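Putative glycoside hydrolase (Bacteroides ovatus, PDB 4ONZ) is of unknown function but is a putative glycoside hydrolase, probably folded as a five-bladed beta-propeller. Local coordinates at residues Asn12-Pro17 with Asp298-Pro303; Pro303-Glu308 with Gly320-Glu325; Ala309-Ser314 with Tyr338-Ser343; Lys332-Tyr337 with Asp351-Leu356. One frame throughout, in Å; residues are numbered along the deposited sequence.

Interaction 1 of 4, residues Asn12-Pro17 with Asp298-Pro303; sequences NWVIGP and DRLDKP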
loop_
_atom_site.group_PDB
_atom_site.type_symbol
_atom_site.label_atom_id
_atom_site.label_comp_id
_atom_site.label_asym_id
_atom_site.label_seq_id
_atom_site.Cartn_x
_atom_site.Cartn_y
_atom_site.Cartn_z
ATOM N N ASN A 12 8.913 17.468 14.387
ATOM C CA ASN A 12 9.880 16.528 14.957
ATOM C C ASN A 12 9.392 15.071 14.849
ATOM O O ASN A 12 10.186 14.138 14.970
ATOM C CB ASN A 12 10.181 16.872 16.425
ATOM C CG ASN A 12 8.963 16.725 17.338
ATOM O OD1 ASN A 12 7.818 16.901 16.912
ATOM N ND2 ASN A 12 9.211 16.416 18.608
ATOM N N TRP A 13 8.087 14.897 14.616
ATOM C CA TRP A 13 7.454 13.581 14.511
ATOM C C TRP A 13 7.464 12.982 13.097
ATOM O O TRP A 13 7.168 11.798 12.918
ATOM C CB TRP A 13 5.997 13.673 14.987
ATOM C CG TRP A 13 5.134 14.605 14.169
ATOM C CD1 TRP A 13 4.882 15.925 14.418
ATOM C CD2 TRP A 13 4.414 14.281 12.971
ATOM N NE1 TRP A 13 4.052 16.441 13.448
ATOM C CE2 TRP A 13 3.747 15.451 12.552
ATOM C CE3 TRP A 13 4.264 13.111 12.217
ATOM C CZ2 TRP A 13 2.944 15.486 11.410
ATOM C CZ3 TRP A 13 3.467 13.150 11.082
ATOM C CH2 TRP A 13 2.820 14.328 10.691
ATOM N N VAL A 14 7.798 13.795 12.102
ATOM C CA VAL A 14 7.758 13.374 10.705
ATOM C C VAL A 14 8.837 12.340 10.393
ATOM O O VAL A 14 9.973 12.483 10.812
ATOM C CB VAL A 14 7.895 14.597 9.769
ATOM C CG1 VAL A 14 7.896 14.177 8.311
ATOM C CG2 VAL A 14 6.767 15.586 10.026
ATOM N N ILE A 15 8.466 11.286 9.678
ATOM C CA ILE A 15 9.429 10.260 9.302
ATOM C C ILE A 15 10.101 10.719 8.015
ATOM O O ILE A 15 9.431 11.054 7.029
ATOM C CB ILE A 15 8.783 8.878 9.129
ATOM C CG1 ILE A 15 8.065 8.466 10.417
ATOM C CG2 ILE A 15 9.845 7.847 8.764
ATOM C CD1 ILE A 15 7.314 7.164 10.332
ATOM N N GLY A 16 11.429 10.746 8.040
ATOM C CA GLY A 16 12.217 11.190 6.903
ATOM C C GLY A 16 13.463 11.945 7.351
ATOM O O GLY A 16 13.786 11.949 8.532
ATOM N N PRO A 17 14.163 12.594 6.410
ATOM C CA PRO A 17 13.816 12.657 4.991
ATOM C C PRO A 17 14.169 11.378 4.231
ATOM O O PRO A 17 15.116 10.675 4.604
ATOM C CB PRO A 17 14.672 13.825 4.484
ATOM C CG PRO A 17 15.884 13.798 5.343
ATOM C CD PRO A 17 15.471 13.222 6.680
ATOM N N ASP A 298 -1.663 15.539 14.512
ATOM C CA ASP A 298 -1.058 16.464 13.562
ATOM C C ASP A 298 -1.153 15.899 12.148
ATOM O O ASP A 298 -1.340 14.697 11.966
ATOM C CB ASP A 298 0.404 16.730 13.947
ATOM C CG ASP A 298 0.928 18.078 13.435
ATOM O OD1 ASP A 298 0.248 18.763 12.629
ATOM O OD2 ASP A 298 2.037 18.461 13.859
ATOM N N ARG A 299 -0.995 16.779 11.161
ATOM C CA ARG A 299 -1.116 16.422 9.750
ATOM C C ARG A 299 -0.268 17.401 8.940
ATOM O O ARG A 299 -0.289 18.613 9.203
ATOM C CB ARG A 299 -2.596 16.525 9.358
ATOM C CG ARG A 299 -2.984 16.068 7.962
ATOM C CD ARG A 299 -4.481 16.241 7.822
ATOM N NE ARG A 299 -5.007 15.937 6.499
ATOM C CZ ARG A 299 -6.294 16.043 6.175
ATOM N NH1 ARG A 299 -7.179 16.464 7.073
ATOM N NH2 ARG A 299 -6.705 15.745 4.955
ATOM N N LEU A 300 0.522 16.890 7.998
ATOM C CA LEU A 300 1.348 17.765 7.163
ATOM C C LEU A 300 0.498 18.597 6.211
ATOM O O LEU A 300 -0.416 18.075 5.571
ATOM C CB LEU A 300 2.362 16.963 6.350
ATOM C CG LEU A 300 3.408 16.232 7.190
ATOM C CD1 LEU A 300 4.341 15.439 6.304
ATOM C CD2 LEU A 300 4.186 17.229 8.019
ATOM N N ASP A 301 0.793 19.891 6.150
ATOM C CA ASP A 301 0.118 20.800 5.234
ATOM C C ASP A 301 0.620 20.604 3.815
ATOM O O ASP A 301 -0.142 20.746 2.868
ATOM C CB ASP A 301 0.365 22.261 5.625
ATOM C CG ASP A 301 -0.445 22.689 6.818
ATOM O OD1 ASP A 301 -1.493 22.073 7.079
ATOM O OD2 ASP A 301 -0.050 23.668 7.476
ATOM N N LYS A 302 1.914 20.327 3.696
ATOM C CA LYS A 302 2.586 20.122 2.425
ATOM C C LYS A 302 3.086 18.694 2.371
ATOM O O LYS A 302 3.434 18.120 3.412
ATOM C CB LYS A 302 3.788 21.070 2.311
ATOM C CG LYS A 302 3.442 22.554 2.311
ATOM C CD LYS A 302 2.703 22.957 1.052
ATOM C CE LYS A 302 2.471 24.462 0.987
ATOM N NZ LYS A 302 1.920 24.858 -0.343
ATOM N N PRO A 303 3.154 18.113 1.164
ATOM C CA PRO A 303 3.623 16.739 1.093
ATOM C C PRO A 303 5.104 16.624 1.465
ATOM O O PRO A 303 5.862 17.576 1.288
ATOM C CB PRO A 303 3.366 16.350 -0.373
ATOM C CG PRO A 303 3.325 17.627 -1.133
ATOM C CD PRO A 303 2.934 18.711 -0.167
#

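Interaction 2 of 4, residues Pro303-Glu308 with Gly320-Glu325; sequences PFFAPE and GTVFIE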
loop_
_atom_site.group_PDB
_atom_site.type_symbol
_atom_site.label_atom_id
_atom_site.label_comp_id
_atom_site.label_asym_id
_atom_site.label_seq_id
_atom_site.Cartn_x
_atom_site.Cartn_y
_atom_site.Cartn_z
ATOM N N PRO A 303 3.154 18.113 1.164
ATOM C CA PRO A 303 3.623 16.739 1.093
ATOM C C PRO A 303 5.104 16.624 1.465
ATOM O O PRO A 303 5.862 17.576 1.288
ATOM C CB PRO A 303 3.366 16.350 -0.373
ATOM C CG PRO A 303 3.325 17.627 -1.133
ATOM C CD PRO A 303 2.934 18.711 -0.167
ATOM N N PHE A 304 5.493 15.491 2.041
ATOM C CA PHE A 304 6.892 15.274 2.402
ATOM C C PHE A 304 7.632 14.621 1.235
ATOM O O PHE A 304 8.859 14.579 1.214
ATOM C CB PHE A 304 7.011 14.415 3.666
ATOM C CG PHE A 304 6.761 12.946 3.442
ATOM C CD1 PHE A 304 5.480 12.428 3.477
ATOM C CD2 PHE A 304 7.819 12.078 3.224
ATOM C CE1 PHE A 304 5.259 11.073 3.283
ATOM C CE2 PHE A 304 7.603 10.731 3.016
ATOM C CZ PHE A 304 6.326 10.224 3.056
ATOM N N PHE A 305 6.885 14.102 0.267
ATOM C CA PHE A 305 7.491 13.436 -0.883
ATOM C C PHE A 305 6.620 13.712 -2.107
ATOM O O PHE A 305 5.425 13.436 -2.091
ATOM C CB PHE A 305 7.618 11.933 -0.606
ATOM C CG PHE A 305 8.623 11.236 -1.481
ATOM C CD1 PHE A 305 9.977 11.250 -1.150
ATOM C CD2 PHE A 305 8.227 10.568 -2.620
ATOM C CE1 PHE A 305 10.919 10.615 -1.950
ATOM C CE2 PHE A 305 9.161 9.927 -3.431
ATOM C CZ PHE A 305 10.507 9.953 -3.093
ATOM N N ALA A 306 7.212 14.291 -3.146
ATOM C CA ALA A 306 6.463 14.678 -4.343
ATOM C C ALA A 306 7.260 14.390 -5.614
ATOM O O ALA A 306 8.452 14.122 -5.542
ATOM C CB ALA A 306 6.107 16.148 -4.256
ATOM N N PRO A 307 6.599 14.409 -6.786
ATOM C CA PRO A 307 7.346 14.150 -8.017
ATOM C C PRO A 307 8.400 15.229 -8.259
ATOM O O PRO A 307 8.087 16.413 -8.202
ATOM C CB PRO A 307 6.269 14.182 -9.109
ATOM C CG PRO A 307 4.983 14.028 -8.395
ATOM C CD PRO A 307 5.171 14.634 -7.048
ATOM N N GLU A 308 9.638 14.807 -8.489
ATOM C CA GLU A 308 10.754 15.732 -8.722
ATOM C C GLU A 308 11.720 15.236 -9.791
ATOM O O GLU A 308 12.275 16.035 -10.536
ATOM C CB GLU A 308 11.537 15.974 -7.426
ATOM C CG GLU A 308 10.783 16.737 -6.345
ATOM C CD GLU A 308 10.462 18.171 -6.736
ATOM O OE1 GLU A 308 10.855 18.604 -7.839
ATOM O OE2 GLU A 308 9.813 18.868 -5.929
ATOM N N GLY A 320 4.745 14.565 -13.401
ATOM C CA GLY A 320 4.979 13.422 -12.523
ATOM C C GLY A 320 3.915 13.077 -11.505
ATOM O O GLY A 320 2.988 13.847 -11.261
ATOM N N THR A 321 4.062 11.892 -10.919
ATOM C CA THR A 321 3.163 11.404 -9.874
ATOM C C THR A 321 3.846 10.249 -9.132
ATOM O O THR A 321 4.594 9.469 -9.735
ATOM C CB THR A 321 1.780 10.997 -10.437
ATOM O OG1 THR A 321 0.889 10.698 -9.357
ATOM C CG2 THR A 321 1.885 9.798 -11.390
ATOM N N VAL A 322 3.633 10.181 -7.818
ATOM C CA VAL A 322 4.239 9.155 -6.971
ATOM C C VAL A 322 3.185 8.602 -6.013
ATOM O O VAL A 322 2.327 9.347 -5.532
ATOM C CB VAL A 322 5.477 9.665 -6.187
ATOM C CG1 VAL A 322 6.549 10.118 -7.154
ATOM C CG2 VAL A 322 5.127 10.792 -5.224
ATOM N N PHE A 323 3.241 7.292 -5.762
ATOM C CA PHE A 323 2.253 6.616 -4.910
ATOM C C PHE A 323 2.984 5.666 -3.975
ATOM O O PHE A 323 3.500 4.629 -4.409
ATOM C CB PHE A 323 1.240 5.876 -5.774
ATOM C CG PHE A 323 0.030 5.400 -5.017
ATOM C CD1 PHE A 323 -1.035 6.256 -4.790
ATOM C CD2 PHE A 323 -0.057 4.099 -4.562
ATOM C CE1 PHE A 323 -2.162 5.827 -4.108
ATOM C CE2 PHE A 323 -1.178 3.666 -3.888
ATOM C CZ PHE A 323 -2.233 4.528 -3.660
ATOM N N ILE A 324 3.033 6.049 -2.702
ATOM C CA ILE A 324 3.800 5.342 -1.669
ATOM C C ILE A 324 3.023 4.169 -1.125
ATOM O O ILE A 324 1.886 4.337 -0.684
ATOM C CB ILE A 324 4.148 6.263 -0.484
ATOM C CG1 ILE A 324 4.703 7.611 -0.956
ATOM C CG2 ILE A 324 5.125 5.584 0.465
ATOM C CD1 ILE A 324 5.872 7.540 -1.902
ATOM N N GLU A 325 3.628 2.983 -1.126
ATOM C CA GLU A 325 2.872 1.798 -0.716
ATOM C C GLU A 325 3.645 0.735 0.070
ATOM O O GLU A 325 3.027 -0.168 0.659
ATOM C CB GLU A 325 2.225 1.220 -1.979
ATOM C CG GLU A 325 1.160 0.141 -1.784
ATOM C CD GLU A 325 0.391 -0.130 -3.069
ATOM O OE1 GLU A 325 0.291 0.798 -3.914
ATOM O OE2 GLU A 325 -0.118 -1.266 -3.247
#

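Interaction 3 of 4, residues Ala309-Ser314 with Tyr338-Ser343; sequences APFEKS and YGCADS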
loop_
_atom_site.group_PDB
_atom_site.type_symbol
_atom_site.label_atom_id
_atom_site.label_comp_id
_atom_site.label_asym_id
_atom_site.label_seq_id
_atom_site.Cartn_x
_atom_site.Cartn_y
_atom_site.Cartn_z
ATOM N N ALA A 309 11.925 13.923 -9.867
ATOM C CA ALA A 309 12.881 13.336 -10.824
ATOM C C ALA A 309 12.284 12.887 -12.169
ATOM O O ALA A 309 11.087 12.587 -12.254
ATOM C CB ALA A 309 13.614 12.184 -10.158
ATOM N N PRO A 310 13.124 12.828 -13.229
ATOM C CA PRO A 310 12.635 12.421 -14.554
ATOM C C PRO A 310 11.918 11.068 -14.579
ATOM O O PRO A 310 10.926 10.928 -15.289
ATOM C CB PRO A 310 13.912 12.360 -15.407
ATOM C CG PRO A 310 14.873 13.271 -14.721
ATOM C CD PRO A 310 14.567 13.144 -13.255
ATOM N N PHE A 311 12.385 10.098 -13.787
ATOM C CA PHE A 311 11.776 8.760 -13.774
ATOM C C PHE A 311 10.370 8.727 -13.154
ATOM O O PHE A 311 9.663 7.737 -13.270
ATOM C CB PHE A 311 12.698 7.727 -13.091
ATOM C CG PHE A 311 12.923 7.983 -11.634
ATOM C CD1 PHE A 311 12.047 7.464 -10.690
ATOM C CD2 PHE A 311 14.011 8.732 -11.198
ATOM C CE1 PHE A 311 12.239 7.699 -9.344
ATOM C CE2 PHE A 311 14.208 8.971 -9.843
ATOM C CZ PHE A 311 13.318 8.452 -8.916
ATOM N N GLU A 312 9.960 9.820 -12.518
ATOM C CA GLU A 312 8.629 9.918 -11.932
ATOM C C GLU A 312 7.646 10.600 -12.884
ATOM O O GLU A 312 6.479 10.764 -12.537
ATOM C CB GLU A 312 8.721 10.693 -10.619
ATOM C CG GLU A 312 9.614 9.989 -9.602
ATOM C CD GLU A 312 10.077 10.857 -8.448
ATOM O OE1 GLU A 312 10.011 12.097 -8.542
ATOM O OE2 GLU A 312 10.554 10.292 -7.443
ATOM N N LYS A 313 8.134 10.958 -14.077
ATOM C CA LYS A 313 7.356 11.669 -15.094
ATOM C C LYS A 313 7.244 10.850 -16.374
ATOM O O LYS A 313 8.035 9.938 -16.607
ATOM C CB LYS A 313 8.041 12.994 -15.431
ATOM C CG LYS A 313 8.206 13.942 -14.258
ATOM C CD LYS A 313 9.031 15.161 -14.643
ATOM C CE LYS A 313 9.054 16.187 -13.524
ATOM N NZ LYS A 313 9.534 15.589 -12.250
ATOM N N SER A 314 6.263 11.193 -17.207
ATOM C CA SER A 314 6.048 10.518 -18.492
ATOM C C SER A 314 5.138 11.367 -19.390
ATOM O O SER A 314 4.763 12.485 -19.033
ATOM C CB SER A 314 5.404 9.148 -18.281
ATOM O OG SER A 314 4.024 9.281 -17.991
ATOM N N TYR A 338 7.627 2.959 -3.941
ATOM C CA TYR A 338 6.500 3.672 -4.522
ATOM C C TYR A 338 6.379 3.479 -6.004
ATOM O O TYR A 338 7.363 3.150 -6.681
ATOM C CB TYR A 338 6.632 5.165 -4.216
ATOM C CG TYR A 338 7.884 5.885 -4.740
ATOM C CD1 TYR A 338 9.116 5.813 -4.062
ATOM C CD2 TYR A 338 7.806 6.722 -5.843
ATOM C CE1 TYR A 338 10.234 6.508 -4.529
ATOM C CE2 TYR A 338 8.912 7.413 -6.311
ATOM C CZ TYR A 338 10.120 7.312 -5.657
ATOM O OH TYR A 338 11.194 8.026 -6.158
ATOM N N GLY A 339 5.149 3.646 -6.483
ATOM C CA GLY A 339 4.861 3.613 -7.888
ATOM C C GLY A 339 5.240 4.989 -8.394
ATOM O O GLY A 339 4.911 6.008 -7.763
ATOM N N CYS A 340 5.974 5.020 -9.498
ATOM C CA CYS A 340 6.383 6.274 -10.101
ATOM C C CYS A 340 5.810 6.326 -11.516
ATOM O O CYS A 340 5.916 5.361 -12.284
ATOM C CB CYS A 340 7.919 6.446 -10.042
ATOM S SG CYS A 340 8.897 5.187 -10.871
ATOM N N ALA A 341 5.125 7.428 -11.822
ATOM C CA ALA A 341 4.518 7.651 -13.133
ATOM C C ALA A 341 3.458 6.615 -13.505
ATOM O O ALA A 341 3.221 6.370 -14.691
ATOM C CB ALA A 341 5.609 7.706 -14.203
ATOM N N ASP A 342 2.809 6.019 -12.504
ATOM C CA ASP A 342 1.825 4.958 -12.735
ATOM C C ASP A 342 2.371 3.816 -13.584
ATOM O O ASP A 342 1.594 3.126 -14.244
ATOM C CB ASP A 342 0.554 5.512 -13.417
ATOM C CG ASP A 342 -0.591 5.757 -12.454
ATOM O OD1 ASP A 342 -0.582 5.238 -11.319
ATOM O OD2 ASP A 342 -1.537 6.451 -12.869
ATOM N N SER A 343 3.686 3.582 -13.557
ATOM C CA SER A 343 4.249 2.564 -14.429
ATOM C C SER A 343 5.454 1.784 -13.925
ATOM O O SER A 343 5.672 0.671 -14.380
ATOM C CB SER A 343 4.615 3.191 -15.773
ATOM O OG SER A 343 5.610 4.172 -15.603
HETATM O O HOH W 1 2.994 7.004 -17.371
#

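Interaction 4 of 4, residues Lys332-Tyr337 with Asp351-Leu356; sequences KKLYLY and DDVKKL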
loop_
_atom_site.group_PDB
_atom_site.type_symbol
_atom_site.label_atom_id
_atom_site.label_comp_id
_atom_site.label_asym_id
_atom_site.label_seq_id
_atom_site.Cartn_x
_atom_site.Cartn_y
_atom_site.Cartn_z
ATOM N N LYS A 332 19.164 -0.616 10.037
ATOM C CA LYS A 332 19.054 0.710 10.630
ATOM C C LYS A 332 18.582 1.804 9.670
ATOM O O LYS A 332 18.816 2.977 9.931
ATOM C CB LYS A 332 20.390 1.138 11.263
ATOM C CG LYS A 332 20.940 0.195 12.313
ATOM C CD LYS A 332 22.184 0.812 12.944
ATOM C CE LYS A 332 22.827 -0.116 13.956
ATOM N NZ LYS A 332 24.003 0.527 14.613
ATOM N N LYS A 333 17.921 1.422 8.578
ATOM C CA LYS A 333 17.375 2.380 7.611
ATOM C C LYS A 333 15.948 2.016 7.223
ATOM O O LYS A 333 15.521 0.871 7.364
ATOM C CB LYS A 333 18.218 2.419 6.335
ATOM C CG LYS A 333 19.629 2.932 6.536
ATOM C CD LYS A 333 20.366 2.982 5.212
ATOM C CE LYS A 333 21.776 3.521 5.382
ATOM N NZ LYS A 333 22.517 3.485 4.093
ATOM N N LEU A 334 15.213 3.013 6.756
ATOM C CA LEU A 334 13.864 2.807 6.252
ATOM C C LEU A 334 13.888 2.980 4.743
ATOM O O LEU A 334 14.403 3.978 4.237
ATOM C CB LEU A 334 12.884 3.797 6.875
ATOM C CG LEU A 334 12.422 3.549 8.309
ATOM C CD1 LEU A 334 11.624 4.756 8.792
ATOM C CD2 LEU A 334 11.588 2.276 8.386
ATOM N N TYR A 335 13.364 1.986 4.033
ATOM C CA TYR A 335 13.247 2.014 2.580
ATOM C C TYR A 335 11.778 2.174 2.200
ATOM O O TYR A 335 10.929 1.353 2.581
ATOM C CB TYR A 335 13.789 0.723 1.971
ATOM C CG TYR A 335 15.286 0.539 2.140
ATOM C CD1 TYR A 335 15.821 0.164 3.365
ATOM C CD2 TYR A 335 16.160 0.720 1.068
ATOM C CE1 TYR A 335 17.183 0.007 3.536
ATOM C CE2 TYR A 335 17.531 0.559 1.231
ATOM C CZ TYR A 335 18.033 0.202 2.466
ATOM O OH TYR A 335 19.392 0.038 2.644
ATOM N N LEU A 336 11.507 3.214 1.419
ATOM C CA LEU A 336 10.169 3.551 0.938
ATOM C C LEU A 336 10.055 3.114 -0.526
ATOM O O LEU A 336 10.869 3.534 -1.352
ATOM C CB LEU A 336 10.015 5.070 1.026
ATOM C CG LEU A 336 8.629 5.684 1.034
ATOM C CD1 LEU A 336 7.870 5.179 2.251
ATOM C CD2 LEU A 336 8.764 7.192 1.073
ATOM N N TYR A 337 9.051 2.302 -0.849
ATOM C CA TYR A 337 8.828 1.830 -2.212
ATOM C C TYR A 337 7.551 2.434 -2.734
ATOM O O TYR A 337 6.516 2.421 -2.057
ATOM C CB TYR A 337 8.798 0.303 -2.280
ATOM C CG TYR A 337 10.141 -0.283 -1.998
ATOM C CD1 TYR A 337 11.086 -0.382 -3.003
ATOM C CD2 TYR A 337 10.499 -0.680 -0.710
ATOM C CE1 TYR A 337 12.347 -0.887 -2.745
ATOM C CE2 TYR A 337 11.746 -1.187 -0.449
ATOM C CZ TYR A 337 12.666 -1.290 -1.473
ATOM O OH TYR A 337 13.925 -1.765 -1.226
ATOM N N ASP A 351 17.735 7.400 6.736
ATOM C CA ASP A 351 18.671 6.852 7.720
ATOM C C ASP A 351 18.430 7.354 9.150
ATOM O O ASP A 351 19.217 7.060 10.045
ATOM C CB ASP A 351 20.118 7.085 7.265
ATOM C CG ASP A 351 20.435 8.540 7.049
ATOM O OD1 ASP A 351 19.782 9.398 7.679
ATOM O OD2 ASP A 351 21.346 8.827 6.248
ATOM N N ASP A 352 17.340 8.096 9.364
ATOM C CA ASP A 352 16.971 8.596 10.696
ATOM C C ASP A 352 15.821 7.746 11.242
ATOM O O ASP A 352 14.655 7.982 10.913
ATOM C CB ASP A 352 16.567 10.076 10.627
ATOM C CG ASP A 352 16.197 10.656 11.989
ATOM O OD1 ASP A 352 16.402 9.981 13.023
ATOM O OD2 ASP A 352 15.697 11.803 12.021
ATOM N N VAL A 353 16.154 6.782 12.102
ATOM C CA VAL A 353 15.167 5.820 12.627
ATOM C C VAL A 353 14.949 5.808 14.144
ATOM O O VAL A 353 14.174 4.986 14.654
ATOM C CB VAL A 353 15.542 4.389 12.175
ATOM C CG1 VAL A 353 15.540 4.310 10.656
ATOM C CG2 VAL A 353 16.903 3.969 12.728
ATOM N N LYS A 354 15.592 6.727 14.856
ATOM C CA LYS A 354 15.493 6.779 16.316
ATOM C C LYS A 354 14.053 6.860 16.810
ATOM O O LYS A 354 13.693 6.199 17.785
ATOM C CB LYS A 354 16.296 7.961 16.868
ATOM C CG LYS A 354 16.282 8.047 18.384
ATOM C CD LYS A 354 17.300 9.049 18.906
ATOM C CE LYS A 354 17.394 8.976 20.421
ATOM N NZ LYS A 354 18.482 9.846 20.945
ATOM N N LYS A 355 13.223 7.647 16.124
ATOM C CA LYS A 355 11.820 7.820 16.535
ATOM C C LYS A 355 10.990 6.535 16.563
ATOM O O LYS A 355 9.937 6.497 17.205
ATOM C CB LYS A 355 11.117 8.887 15.688
ATOM C CG LYS A 355 11.106 8.634 14.186
ATOM C CD LYS A 355 10.294 9.695 13.449
ATOM C CE LYS A 355 10.834 11.113 13.619
ATOM N NZ LYS A 355 12.179 11.322 13.017
ATOM N N LEU A 356 11.468 5.491 15.885
ATOM C CA LEU A 356 10.771 4.201 15.858
ATOM C C LEU A 356 10.927 3.367 17.138
ATOM O O LEU A 356 10.151 2.437 17.357
ATOM C CB LEU A 356 11.249 3.358 14.674
ATOM C CG LEU A 356 11.186 3.980 13.282
ATOM C CD1 LEU A 356 11.632 2.954 12.255
ATOM C CD2 LEU A 356 9.786 4.489 12.961
HETATM O O HOH W 2 20.745 4.905 9.889
#

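Interaction 1 of 4, residues Asn12-Pro17 with Asp298-Pro303
Trp13 and Asp298 make the polar bond of this contact. Trp13 NE1 donates to Asp298 OD2 at 2.9 Å, and the bond is bent, with 139° at the hydrogen. OD2 lies off the edge of the indole, somewhat tilted from its plane, while the N-H meets the carboxylate from above the carboxylate plane, 48° out of it. The other oxygen, Asp298 OD1, accepts the backbone N of Arg299 at 2.8 Å. With one bond on each oxygen, the carboxylate is restrained from turning. Aspartate suits the place because its short chain brings one oxygen to the indole while the other reaches back to the next peptide.

The apolar contacts lie beside this bond. Trp13 and Leu300 run alongside each other, pointing opposite ways, with Trp13 CZ2 4.0 Å from Leu300 CD2. Leu300 CD2 also meets Val14 CG2 tip to tip at 3.7 Å. Val14 CG2 sits over the centre of one face of the Trp13 ring, so indole, valine and leucine form one small cluster. Leu300 CG stands anti to its own carbonyl carbon (chi1 -65°), which carries the branched end toward Trp13 and Val14.

Around the cluster, Trp13 also rests on Gln285, Leu287 and Val260, and Ile15 on Ile253 and Val260. The N-terminal segment therefore lies across the antiparallel strands 245-255, 258-266, 281-288 and 296-299, the last of which carries Asp298. This is consistent with an irregular N-terminal arm packed over a face of one blade in a five-bladed beta-propeller, as expected for this family.

Interaction 2 of 4, residues Pro303-Glu308 with Gly320-Glu325
Pro307 presses its ring against the backbone at Gly320 and Thr321, and the contact can be followed round that ring. Pro307 CB lies 3.5 Å from Gly320 C. One atom further, Pro307 CG is 3.4 Å from Gly320 C and equally close to Thr321 N, so the outer corner of the proline rests on a peptide group. Pro307 CD turns back toward the chain and finds Val322 CG2 at 4.3 Å. Gly320 fits this place because it has no side chain: the ring can settle directly on its main chain, where the backbone runs with positive phi.

Phe305 makes the second half of the contact. Phe305 CB sits over one face of the Phe304 ring, offset toward the rim, and CG stands opposite the backbone N (chi1 -160°), which swings the ring toward strand 322-330. There Phe305 CD2 meets Ile324 CD1 at 3.9 Å and Val322 CG2 at 4.1 Å, the valine methyl lying at the ring edge. Both aliphatic side chains cross the phenylalanine at about a right angle. Such branched residues are well suited to a strand and offer methyls to the ring, while Tyr338 adds an edge-to-face stack with Phe305.

Phe304 and Phe305 both pair with Ala283 through their backbones, a classic beta bulge. Thr321 turns away from the contact; its OG1 bonds to Tyr281 N. The whole is consistent with a junction between two blades of the expected propeller: the chain leaves strand 296-299 and packs along strand 322-330, with which the next blade would begin.

Interaction 3 of 4, residues Ala309-Ser314 with Tyr338-Ser343
Glu312 and Tyr338 hold the tight part of this contact. Tyr338 OH donates to Glu312 OE2 at 2.7 Å, using the anti lone pair of that oxygen, and the two side chains cross at about a right angle with carboxylate and ring planes 64° apart. Glu312 CG lies anti to the carbonyl carbon (chi1 -61°) and the chain extends beyond it, carrying the carboxylate to the tyrosine. OE2 also forms a salt bridge with Arg20. Glu312 OE1 takes the backbone N of Ala309 at 3.0 Å, and that of Glu308, so the carboxylate is gripped at both oxygens.

Phe311 is met at its edge, in the ring plane, by two partners. Phe311 CE1 is 3.4 Å from Tyr338 OH, and Cys340 SG lies 5.2 Å from the Phe311 ring centroid, a sulfur-aromatic contact. Cysteine's short side chain lets the sulfur reach the ring edge without pushing the turn away from the strand. Ala341 CB lies 3.6 Å from Glu312 O; a single methyl suits a spot enclosed by the 3-10 turn.

Toward Ser314 the contact loosens. A water lies 2.6 Å from Ser314 OG and donates to Ala341 O at 2.8 Å.

The chemistry implies a 3-10 turn fastened to the end of strand 333-340 by a buried carboxylate with several donors, whereas the other margin is bridged partly by water.

Interaction 4 of 4, residues Lys332-Tyr337 with Asp351-Leu356
Lys332 and Val353 meet at a flat group that is a peptide, not an aromatic ring. Both valine methyls lie over the same face of the peptide joining Lys332 to Lys333, close to its oxygen end: Val353 CG2 is 3.5 Å and Val353 CG1 3.6 Å from Lys332 O. A water on the other side of that plane, tilted from it, donates to Lys332 O at 2.7 Å and to Asp351 O at 2.6 Å, linking two carbonyls that could not bond to each other.

Further into the protein, beside Leu334, the contact is apolar. Val353 CG1 stands anti to the carbonyl carbon (chi1 -61°) and also touches Leu334 CG at 4.0 Å; a beta-branched residue can thus serve both peptide and leucine. Leu356 reaches toward Leu334 tip to tip, Leu356 CD1 lying 3.9 Å from both Leu334 CD1 and Leu334 CD2, so the forked ends mesh. A 3-10 turn, with Leu356 N bonded to Val353 O, brings it there. At the rim, the aliphatic part of Lys333 lies against Asp351.

The chemistry implies a C-terminal segment held to the early part of strand 333-340 by branched aliphatic side chains inside and a shared water at the surface.

How the interactions relate
Interactions 1 and 2 follow one another along the chain and share Pro303, with centres 14 Å apart. Interactions 2 and 3 are closer, at 9 Å, and join in one sheet: strands 322-330 and 333-340 are neighbours, with probable hydrogen bonds from Gly339 N to Phe323 O (2.8 Å) and from Ala341 N to Thr321 O (3.0 Å). Interaction 4 uses the opposite end of strand 333-340 from interaction 3, their centres 22 Å apart. Lys355 CE packs 3.2 Å from Val14 O, bringing the C-terminal segment against the N-terminal arm of interaction 1. An unknown ligand about 5 Å from the Thr321 side chain probably came from the crystallisation liquor and marks no established site.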